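Serine proteinase inhibitor 1 (Myxoma virus, PDB 6BJ5) acts as a serpin-family inhibitor of serine proteases and is important in the virulence of myxoma virus. Local coordinates at residues L40-S45 with A74-F79; S101-T106 with N117-D122. All blocks are in the same frame, centred on the assembly; numbering follows the deposited sequence.

Interaction 1: L40-S45 with A74-F79; sequences LTSALS and ALRELF
R76 leaves strand 73-81 and crosses to helix 37-49, where its guanidinium settles against the turn that carries S42 and S45. The side chain starts at CB, which already heads for the helix. CG is anti to the carbonyl carbon (chi1 -66°), and bends at chi2 and chi3 then carry the chain over to the helix. CB, CG and CD span the gap without coming close to the helix, and the side chain also touches F98 of helix 88-98 and V65. NE is the first atom to meet the helix, 3.6 Å from S42 CB. CZ follows at 3.9 Å from S42 O. NH1 goes deepest, passing 3.7 Å from S45 CB and giving a hydrogen bond to S42 O at 3.3 Å. This bond is neither short nor straight: the angle at the hydrogen is 143°, and the donor comes in at 106° to the C=O bond. NH2, at the far corner, has a long and weak ion pair with E67.

Serine suits both helical positions because it is small enough to let a flat cation lie close to the backbone. Neither hydroxyl is bonded to R76, for each is taken by a carbonyl: S42 OG by Y38 O, one turn back in the same helix, and S45 OG by P62 O. Arginine in turn suits a buried crossing, since its long chain reaches the helix and its planar head presents an N-H to the carbonyl of S42. The positive charge lies against a backbone carbonyl, which probably offsets part of its burial cost.

The arrangement belongs to the serpin core, in which helix 37-49, the counterpart of helix B, packs against one face of the large central sheet, sheet A, with R76 bridging to it from strand 73-81.

Interaction 2: S101-T106 with N117-D122; sequences SVQRVT and NSYVKD
Q103 and Y119 pack amide against ring where an edge strand of the serpin's large sheet faces the helix over it: strand 103-105 corresponds to strand 1 of sheet A, and helix 112-120 to helix F. The two side chains cross at about a right angle, and their flat groups are tilted against each other, amide and ring planes 31° apart. Q103 CG lies over the tyrosine face, 4.1 Å from the ring centroid, in a CH-pi contact. The bend at chi2 (-63°) turns the amide away from the ring centre to the rim at CE2 and OH, with Q103 CD 3.3 Å from Y119 CE2.

Glutamine suits this partly exposed place: its methylene meets the ring while its amide nitrogen binds a backbone carbonyl. Tyrosine's chi1 of 179° extends the ring away from its own helix toward the sheet, and its hydroxyl hydrogen-bonds E77 of strand 73-81. Although Q103 NE2 is 3.1 Å from Y119 OH, the angle is too poor for a hydrogen bond. That nitrogen instead donates to S101 O at 2.8 Å, approaching from above the carbonyl plane.

Interactions 1 and 2 have centres 14 Å apart and meet through strand 73-81, whose alternating side chains serve two layers. R76 turns to the helix of interaction 1, while its neighbour E77 turns to the other face, where the hydrogen bond from E77 OE1 to Y119 OH, 2.8 Å long, ties the strand to interaction 2; E77 also forms a salt bridge with K123. Backbone pairing joins them as well, L78 O lying 3.0 Å from Q103 N, and F79 CD1 packs 3.6 Å from Q103 CB. In the same sheet, strand 305-314 sits between 142-153 and 293-302, consistent with an inserted reactive-centre loop, and A43 of helix 37-49 touches it.

Interaction 1: L40-S45 with A74-F79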
ATOM      1  N   LEU A  40       0.055  -3.833   4.362  1.00 24.97           N
ATOM      2  CA  LEU A  40      -0.701  -3.916   5.609  1.00 24.68           C
ATOM      3  C   LEU A  40      -1.058  -5.359   5.924  1.00 28.32           C
ATOM      4  O   LEU A  40      -0.799  -5.856   7.023  1.00 34.69           O
ATOM      5  CB  LEU A  40      -1.974  -3.079   5.505  1.00 11.89           C
ATOM      6  CG  LEU A  40      -2.818  -3.057   6.781  1.00 15.26           C
ATOM      7  CD1 LEU A  40      -1.958  -2.616   7.960  1.00 14.20           C
ATOM      8  CD2 LEU A  40      -3.998  -2.082   6.637  1.00  8.67           C
ATOM      9  N   THR A  41      -1.647  -6.045   4.943  1.00 26.97           N
ATOM     10  CA  THR A  41      -2.084  -7.427   5.081  1.00 22.14           C
ATOM     11  C   THR A  41      -0.934  -8.342   5.464  1.00 25.44           C
ATOM     12  O   THR A  41      -1.105  -9.254   6.286  1.00 24.59           O
ATOM     13  CB  THR A  41      -2.723  -7.875   3.767  1.00 23.95           C
ATOM     14  OG1 THR A  41      -3.959  -7.167   3.591  1.00 25.91           O
ATOM     15  CG2 THR A  41      -2.994  -9.386   3.765  1.00 18.59           C
ATOM     16  N   SER A  42       0.242  -8.142   4.854  1.00 21.02           N
ATOM     17  CA  SER A  42       1.384  -8.990   5.190  1.00 22.35           C
ATOM     18  C   SER A  42       1.820  -8.791   6.638  1.00 22.38           C
ATOM     19  O   SER A  42       2.102  -9.766   7.344  1.00 28.96           O
ATOM     20  CB  SER A  42       2.537  -8.710   4.235  1.00 35.71           C
ATOM     21  OG  SER A  42       2.126  -8.922   2.892  1.00 50.79           O
ATOM     22  N   ALA A  43       1.817  -7.544   7.115  1.00 23.82           N
ATOM     23  CA  ALA A  43       2.178  -7.256   8.498  1.00 18.34           C
ATOM     24  C   ALA A  43       1.206  -7.917   9.468  1.00 30.41           C
ATOM     25  O   ALA A  43       1.618  -8.607  10.408  1.00 32.39           O
ATOM     26  CB  ALA A  43       2.201  -5.737   8.713  1.00  8.60           C
ATOM     27  N   LEU A  44      -0.097  -7.715   9.243  1.00 26.73           N
ATOM     28  CA  LEU A  44      -1.121  -8.312  10.092  1.00 15.16           C
ATOM     29  C   LEU A  44      -1.019  -9.833  10.094  1.00 19.34           C
ATOM     30  O   LEU A  44      -1.290 -10.482  11.114  1.00  9.72           O
ATOM     31  CB  LEU A  44      -2.506  -7.891   9.611  1.00 16.42           C
ATOM     32  CG  LEU A  44      -2.919  -6.427   9.673  1.00 21.41           C
ATOM     33  CD1 LEU A  44      -4.361  -6.272   9.201  1.00 12.55           C
ATOM     34  CD2 LEU A  44      -2.775  -5.912  11.081  1.00 11.08           C
ATOM     35  N   SER A  45      -0.631 -10.416   8.959  1.00 19.43           N
ATOM     36  CA  SER A  45      -0.522 -11.868   8.860  1.00 23.26           C
ATOM     37  C   SER A  45       0.583 -12.402   9.769  1.00 32.80           C
ATOM     38  O   SER A  45       0.412 -13.433  10.433  1.00 32.99           O
ATOM     39  CB  SER A  45      -0.283 -12.247   7.398  1.00 31.55           C
ATOM     40  OG  SER A  45      -0.193 -13.641   7.200  1.00 35.21           O
ATOM     41  N   ALA A  74       9.266  -8.358  -1.282  1.00 34.18           N
ATOM     42  CA  ALA A  74       8.515  -8.223  -0.048  1.00 36.62           C
ATOM     43  C   ALA A  74       9.384  -8.735   1.083  1.00 39.61           C
ATOM     44  O   ALA A  74      10.160  -9.673   0.898  1.00 54.94           O
ATOM     45  CB  ALA A  74       7.193  -9.005  -0.097  1.00 36.65           C
ATOM     46  N   LEU A  75       9.259  -8.123   2.257  1.00 39.18           N
ATOM     47  CA  LEU A  75      10.135  -8.479   3.369  1.00 34.50           C
ATOM     48  C   LEU A  75       9.374  -8.394   4.684  1.00 32.84           C
ATOM     49  O   LEU A  75       8.510  -7.531   4.865  1.00 47.88           O
ATOM     50  CB  LEU A  75      11.384  -7.586   3.390  1.00 37.39           C
ATOM     51  CG  LEU A  75      12.366  -7.695   4.560  1.00 52.18           C
ATOM     52  CD1 LEU A  75      13.737  -7.279   4.119  1.00 60.37           C
ATOM     53  CD2 LEU A  75      11.945  -6.802   5.728  1.00 59.73           C
ATOM     54  N   ARG A  76       9.707  -9.303   5.605  1.00 25.72           N
ATOM     55  CA  ARG A  76       9.025  -9.383   6.896  1.00 33.39           C
ATOM     56  C   ARG A  76      10.026  -9.705   7.996  1.00 35.43           C
ATOM     57  O   ARG A  76      10.692 -10.746   7.952  1.00 28.67           O
ATOM     58  CB  ARG A  76       7.910 -10.424   6.868  1.00 27.47           C
ATOM     59  CG  ARG A  76       6.786 -10.042   5.951  1.00 36.96           C
ATOM     60  CD  ARG A  76       6.269 -11.260   5.226  1.00 45.68           C
ATOM     61  NE  ARG A  76       4.827 -11.265   5.321  1.00 55.55           N
ATOM     62  CZ  ARG A  76       4.069 -12.322   5.123  1.00 58.27           C
ATOM     63  NH1 ARG A  76       2.760 -12.212   5.259  1.00 71.85           N
ATOM     64  NH2 ARG A  76       4.632 -13.470   4.807  1.00 58.69           N
ATOM     65  N   GLU A  77      10.106  -8.814   8.985  1.00 32.59           N
ATOM     66  CA  GLU A  77      11.031  -8.935  10.098  1.00 28.25           C
ATOM     67  C   GLU A  77      10.265  -8.565  11.355  1.00 25.89           C
ATOM     68  O   GLU A  77       9.307  -7.784  11.304  1.00 21.01           O
ATOM     69  CB  GLU A  77      12.263  -8.005   9.958  1.00 28.25           C
ATOM     70  CG  GLU A  77      13.068  -8.175   8.677  1.00 32.58           C
ATOM     71  CD  GLU A  77      13.660  -9.564   8.500  1.00 42.67           C
ATOM     72  OE1 GLU A  77      14.221 -10.132   9.461  1.00 43.72           O
ATOM     73  OE2 GLU A  77      13.539 -10.105   7.385  1.00 48.94           O
ATOM     74  N   LEU A  78      10.684  -9.152  12.476  1.00 23.17           N
ATOM     75  CA  LEU A  78      10.151  -8.837  13.791  1.00 19.97           C
ATOM     76  C   LEU A  78      11.321  -8.524  14.721  1.00 22.79           C
ATOM     77  O   LEU A  78      12.281  -9.296  14.806  1.00 21.76           O
ATOM     78  CB  LEU A  78       9.304 -10.001  14.331  1.00 21.55           C
ATOM     79  CG  LEU A  78       8.766  -9.872  15.760  1.00 28.10           C
ATOM     80  CD1 LEU A  78       7.850  -8.655  15.918  1.00 29.05           C
ATOM     81  CD2 LEU A  78       8.059 -11.149  16.191  1.00 20.86           C
ATOM     82  N   PHE A  79      11.248  -7.397  15.411  1.00 29.52           N
ATOM     83  CA  PHE A  79      12.302  -6.964  16.320  1.00 29.57           C
ATOM     84  C   PHE A  79      11.709  -6.958  17.718  1.00 31.16           C
ATOM     85  O   PHE A  79      10.900  -6.082  18.051  1.00 33.51           O
ATOM     86  CB  PHE A  79      12.806  -5.574  15.936  1.00 38.91           C
ATOM     87  CG  PHE A  79      13.366  -5.512  14.560  1.00 46.81           C
ATOM     88  CD1 PHE A  79      14.693  -5.808  14.324  1.00 38.32           C
ATOM     89  CD2 PHE A  79      12.539  -5.219  13.482  1.00 47.10           C
ATOM     90  CE1 PHE A  79      15.197  -5.782  13.039  1.00 41.61           C
ATOM     91  CE2 PHE A  79      13.037  -5.193  12.198  1.00 42.11           C
ATOM     92  CZ  PHE A  79      14.367  -5.477  11.975  1.00 44.37           C
TER

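Interaction 2: S101-T106 with N117-D122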
ATOM      1  N   SER A 101      14.661 -14.953  11.315  1.00 47.29           N
ATOM      2  CA  SER A 101      14.642 -15.136  12.756  1.00 47.06           C
ATOM      3  C   SER A 101      14.315 -13.832  13.454  1.00 38.69           C
ATOM      4  O   SER A 101      14.697 -12.752  12.989  1.00 42.03           O
ATOM      5  CB  SER A 101      15.969 -15.682  13.284  1.00 51.58           C
ATOM      6  OG  SER A 101      16.091 -17.063  12.979  1.00 53.66           O
ATOM      7  N   VAL A 102      13.578 -13.950  14.560  1.00 30.60           N
ATOM      8  CA  VAL A 102      13.307 -12.795  15.390  1.00 28.45           C
ATOM      9  C   VAL A 102      14.625 -12.156  15.789  1.00 37.30           C
ATOM     10  O   VAL A 102      15.576 -12.842  16.183  1.00 40.23           O
ATOM     11  CB  VAL A 102      12.492 -13.217  16.620  1.00 30.65           C
ATOM     12  CG1 VAL A 102      12.247 -12.012  17.527  1.00 40.22           C
ATOM     13  CG2 VAL A 102      11.191 -13.849  16.183  1.00 27.50           C
ATOM     14  N   GLN A 103      14.688 -10.837  15.677  1.00 24.93           N
ATOM     15  CA  GLN A 103      15.906 -10.085  15.960  1.00 38.60           C
ATOM     16  C   GLN A 103      15.769  -9.466  17.344  1.00 46.61           C
ATOM     17  O   GLN A 103      14.945  -8.571  17.549  1.00 53.78           O
ATOM     18  CB  GLN A 103      16.139  -9.000  14.910  1.00 32.55           C
ATOM     19  CG  GLN A 103      16.256  -9.537  13.506  1.00 38.21           C
ATOM     20  CD  GLN A 103      17.455 -10.442  13.342  1.00 48.40           C
ATOM     21  OE1 GLN A 103      18.576 -10.072  13.704  1.00 59.77           O
ATOM     22  NE2 GLN A 103      17.231 -11.634  12.788  1.00 38.41           N
ATOM     23  N   ARG A 104      16.582  -9.926  18.291  1.00 55.80           N
ATOM     24  CA  ARG A 104      16.541  -9.353  19.628  1.00 52.27           C
ATOM     25  C   ARG A 104      17.297  -8.034  19.578  1.00 42.99           C
ATOM     26  O   ARG A 104      18.345  -7.925  18.935  1.00 42.80           O
ATOM     27  CB  ARG A 104      17.155 -10.286  20.675  1.00 45.44           C
ATOM     28  CG  ARG A 104      16.759 -11.768  20.578  1.00 40.71           C
ATOM     29  CD  ARG A 104      15.286 -12.099  20.628  1.00 35.13           C
ATOM     30  NE  ARG A 104      14.561 -11.507  21.737  1.00 37.70           N
ATOM     31  CZ  ARG A 104      13.936 -12.206  22.676  1.00 36.47           C
ATOM     32  NH1 ARG A 104      13.284 -11.561  23.630  1.00 31.90           N
ATOM     33  NH2 ARG A 104      13.966 -13.537  22.669  1.00 32.60           N
ATOM     34  N   VAL A 105      16.747  -7.024  20.244  1.00 38.60           N
ATOM     35  CA  VAL A 105      17.131  -5.632  20.049  1.00 34.46           C
ATOM     36  C   VAL A 105      16.908  -4.946  21.393  1.00 41.90           C
ATOM     37  O   VAL A 105      16.213  -5.473  22.263  1.00 49.25           O
ATOM     38  CB  VAL A 105      16.270  -5.010  18.909  1.00 41.92           C
ATOM     39  CG1 VAL A 105      14.949  -4.570  19.436  1.00 48.53           C
ATOM     40  CG2 VAL A 105      16.953  -3.885  18.175  1.00 43.34           C
ATOM     41  N   THR A 106      17.542  -3.794  21.602  1.00 45.97           N
ATOM     42  CA  THR A 106      17.309  -3.015  22.819  1.00 41.96           C
ATOM     43  C   THR A 106      16.607  -1.725  22.447  1.00 35.46           C
ATOM     44  O   THR A 106      17.248  -0.796  21.948  1.00 31.06           O
ATOM     45  CB  THR A 106      18.607  -2.684  23.552  1.00 41.25           C
ATOM     46  OG1 THR A 106      19.311  -3.888  23.868  1.00 50.57           O
ATOM     47  CG2 THR A 106      18.283  -1.943  24.843  1.00 32.60           C
ATOM     48  N   ASN A 117      17.987  -0.213  10.748  1.00 57.21           N
ATOM     49  CA  ASN A 117      18.243   0.201   9.372  1.00 59.59           C
ATOM     50  C   ASN A 117      19.431  -0.554   8.782  1.00 59.54           C
ATOM     51  O   ASN A 117      19.361  -1.056   7.650  1.00 64.70           O
ATOM     52  CB  ASN A 117      18.453   1.709   9.322  1.00 62.66           C
ATOM     53  CG  ASN A 117      17.147   2.473   9.423  1.00 69.26           C
ATOM     54  OD1 ASN A 117      16.382   2.539   8.462  1.00 76.67           O
ATOM     55  ND2 ASN A 117      16.865   3.017  10.604  1.00 70.56           N
ATOM     56  N   SER A 118      20.527  -0.670   9.542  1.00 58.36           N
ATOM     57  CA  SER A 118      21.662  -1.468   9.082  1.00 69.80           C
ATOM     58  C   SER A 118      21.294  -2.928   8.853  1.00 74.35           C
ATOM     59  O   SER A 118      22.030  -3.634   8.158  1.00 81.71           O
ATOM     60  CB  SER A 118      22.822  -1.375  10.075  1.00 78.84           C
ATOM     61  OG  SER A 118      23.589  -2.566  10.092  1.00 86.92           O
ATOM     62  N   TYR A 119      20.183  -3.398   9.416  1.00 71.59           N
ATOM     63  CA  TYR A 119      19.737  -4.766   9.193  1.00 62.78           C
ATOM     64  C   TYR A 119      18.906  -4.907   7.924  1.00 61.58           C
ATOM     65  O   TYR A 119      19.034  -5.913   7.220  1.00 57.84           O
ATOM     66  CB  TYR A 119      18.929  -5.266  10.400  1.00 66.10           C
ATOM     67  CG  TYR A 119      18.390  -6.682  10.261  1.00 52.03           C
ATOM     68  CD1 TYR A 119      17.146  -6.931   9.688  1.00 43.60           C
ATOM     69  CD2 TYR A 119      19.127  -7.765  10.710  1.00 47.49           C
ATOM     70  CE1 TYR A 119      16.668  -8.217   9.561  1.00 45.15           C
ATOM     71  CE2 TYR A 119      18.658  -9.047  10.593  1.00 40.21           C
ATOM     72  CZ  TYR A 119      17.437  -9.274  10.018  1.00 45.60           C
ATOM     73  OH  TYR A 119      16.987 -10.569   9.908  1.00 50.73           O
ATOM     74  N   VAL A 120      18.046  -3.930   7.612  1.00 69.77           N
ATOM     75  CA  VAL A 120      17.130  -4.104   6.487  1.00 73.88           C
ATOM     76  C   VAL A 120      17.877  -4.025   5.162  1.00 86.43           C
ATOM     77  O   VAL A 120      17.572  -4.766   4.220  1.00 88.32           O
ATOM     78  CB  VAL A 120      15.974  -3.089   6.560  1.00 61.69           C
ATOM     79  CG1 VAL A 120      15.077  -3.221   5.337  1.00 64.82           C
ATOM     80  CG2 VAL A 120      15.156  -3.327   7.812  1.00 50.00           C
ATOM     81  N   LYS A 121      18.853  -3.128   5.056  1.00 92.27           N
ATOM     82  CA  LYS A 121      19.784  -3.145   3.926  1.00 91.89           C
ATOM     83  C   LYS A 121      21.175  -3.438   4.497  1.00 89.86           C
ATOM     84  O   LYS A 121      21.625  -2.685   5.357  1.00 96.56           O
ATOM     85  CB  LYS A 121      19.763  -1.819   3.150  1.00 90.72           C
ATOM     86  CG  LYS A 121      18.708  -1.698   2.032  1.00 87.18           C
ATOM     87  CD  LYS A 121      17.455  -2.509   2.306  1.00 75.80           C
ATOM     88  CE  LYS A 121      16.616  -2.713   1.066  1.00 66.32           C
ATOM     89  NZ  LYS A 121      15.681  -3.846   1.272  1.00 52.96           N
ATOM     90  N   ASP A 122      21.869  -4.508   4.081  1.00 84.96           N
ATOM     91  CA  ASP A 122      21.479  -5.482   3.050  1.00 89.76           C
ATOM     92  C   ASP A 122      20.181  -6.196   3.360  1.00 82.06           C
ATOM     93  O   ASP A 122      19.756  -6.174   4.510  1.00 87.57           O
ATOM     94  CB  ASP A 122      22.575  -6.549   2.884  1.00102.50           C
ATOM     95  CG  ASP A 122      23.721  -6.103   1.979  1.00112.09           C
ATOM     96  OD1 ASP A 122      23.456  -5.614   0.858  1.00108.41           O
ATOM     97  OD2 ASP A 122      24.894  -6.267   2.386  1.00119.77           O
TER